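PDB 6SYN: peptidoglycan D,D-transpeptidase FtsI from Yersinia pestis, which probably cross-links peptidoglycan strands as a class B penicillin-binding protein with D,D-transpeptidase activity, and is the target of penicillin-type antibiotics. Local coordinates for residues A[261-265]-A[266-270]. Sequence-based numbering, arbitrary orientation.
Sequences TALQH and GVVKE
In Val-268, CG1 lies anti to the carbonyl carbon (chi1 -77°), which places CG2 between the backbone N and the carbonyl carbon, and from there this methyl reaches the CB of Ala-262 at 3.8 Å. In Leu-263, CG stands anti to the carbonyl carbon and the chain runs on extended. Although its CB sets off away from the following loop, the branch ends with CD2 alongside the chain, 3.9 Å from the backbone N of Glu-270 and more loosely near CG2 of Val-268. Ala-262 and Leu-263, neighbours in the last turn, thus meet the returning chain in different ways, the first methyl to methyl with Val-268, the second with CD2 against the backbone of 269-270. What folds the chain back is a Schellman motif, here a worked example of how a helix is brought to an end. Gly-266, with a positive phi of 64°, is the first residue to leave the helical conformation of 255-264. Val-267 N donates to Ala-262 O at 2.9 Å, approaching almost in line with the carbonyl (C=O...N 164°), while Gly-266 N bonds to Leu-263 O at 3.0 Å from well above the carbonyl plane. Two carbonyls of the last turn are thereby given partners from beyond the helix. Val-267 adds an apolar flank, its CB 4.3 Å from the CB of Ala-262 and its CG2 4.0 Å from the CB of His-265. This turn lies at the surface of the transpeptidase domain, at the far end of the helix that begins with Lys-255 of the ligand pocket. Leu-312 of helix 306-314 packs on both Ala-262 and Val-268, whereas Val-412 of helix 406-416 meets Leu-263. Farther along, Lys-269 N is bonded to Ser-272 OG, and the carboxylate of Glu-270 reaches Thr-411 through OE2.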
# COMPACT_ATOMS: atom_id res chain seq x y z
N THR A 261 -9.55 0.16 24.66
CA THR A 261 -10.03 1.34 25.42
C THR A 261 -10.98 0.89 26.53
O THR A 261 -10.78 1.30 27.68
CB THR A 261 -10.68 2.37 24.48
OG1 THR A 261 -9.78 2.59 23.39
CG2 THR A 261 -10.98 3.68 25.15
N ALA A 262 -11.98 0.07 26.19
CA ALA A 262 -13.06 -0.38 27.09
C ALA A 262 -12.48 -1.19 28.26
O ALA A 262 -12.97 -1.02 29.39
CB ALA A 262 -14.08 -1.18 26.31
N LEU A 263 -11.47 -2.03 28.00
CA LEU A 263 -10.74 -2.78 29.05
C LEU A 263 -10.06 -1.80 30.02
O LEU A 263 -10.30 -1.92 31.23
CB LEU A 263 -9.73 -3.73 28.39
CG LEU A 263 -10.33 -4.93 27.65
CD1 LEU A 263 -9.28 -5.68 26.86
CD2 LEU A 263 -11.02 -5.88 28.62
N GLN A 264 -9.29 -0.83 29.50
CA GLN A 264 -8.56 0.17 30.31
C GLN A 264 -9.54 1.01 31.14
O GLN A 264 -9.22 1.28 32.31
CB GLN A 264 -7.73 1.12 29.44
CG GLN A 264 -6.96 2.15 30.25
CD GLN A 264 -5.67 2.54 29.57
OE1 GLN A 264 -4.60 2.00 29.86
NE2 GLN A 264 -5.76 3.48 28.65
N HIS A 265 -10.67 1.41 30.56
CA HIS A 265 -11.70 2.26 31.20
C HIS A 265 -12.54 1.44 32.19
O HIS A 265 -13.45 2.02 32.80
CB HIS A 265 -12.58 2.94 30.14
CG HIS A 265 -11.98 4.16 29.54
ND1 HIS A 265 -12.57 5.40 29.65
CD2 HIS A 265 -10.85 4.34 28.81
CE1 HIS A 265 -11.84 6.30 29.01
NE2 HIS A 265 -10.78 5.67 28.49
N GLY A 266 -12.27 0.13 32.32
CA GLY A 266 -12.96 -0.78 33.24
C GLY A 266 -14.44 -0.94 32.89
O GLY A 266 -15.21 -1.36 33.77
N VAL A 267 -14.81 -0.63 31.65
CA VAL A 267 -16.21 -0.73 31.13
C VAL A 267 -16.60 -2.22 31.06
O VAL A 267 -17.78 -2.54 31.31
CB VAL A 267 -16.32 -0.03 29.76
CG1 VAL A 267 -17.51 -0.51 28.94
CG2 VAL A 267 -16.35 1.48 29.92
N VAL A 268 -15.63 -3.08 30.74
CA VAL A 268 -15.80 -4.56 30.60
C VAL A 268 -14.54 -5.24 31.16
O VAL A 268 -13.57 -4.54 31.49
CB VAL A 268 -16.04 -4.99 29.14
CG1 VAL A 268 -17.46 -4.71 28.68
CG2 VAL A 268 -15.04 -4.37 28.18
N LYS A 269 -14.59 -6.58 31.24
CA LYS A 269 -13.46 -7.47 31.58
C LYS A 269 -13.37 -8.56 30.50
O LYS A 269 -14.40 -8.82 29.86
CB LYS A 269 -13.68 -8.01 33.00
CG LYS A 269 -14.19 -6.97 33.99
CD LYS A 269 -14.01 -7.32 35.45
CE LYS A 269 -12.57 -7.18 35.93
NZ LYS A 269 -11.86 -8.47 35.89
N GLU A 270 -12.19 -9.15 30.29
CA GLU A 270 -11.92 -10.12 29.19
C GLU A 270 -13.14 -11.01 28.93
O GLU A 270 -13.54 -11.14 27.75
CB GLU A 270 -10.81 -11.11 29.54
CG GLU A 270 -9.43 -10.52 29.59
CD GLU A 270 -8.42 -11.45 30.25
OE1 GLU A 270 -8.85 -12.27 31.08
OE2 GLU A 270 -7.22 -11.35 29.93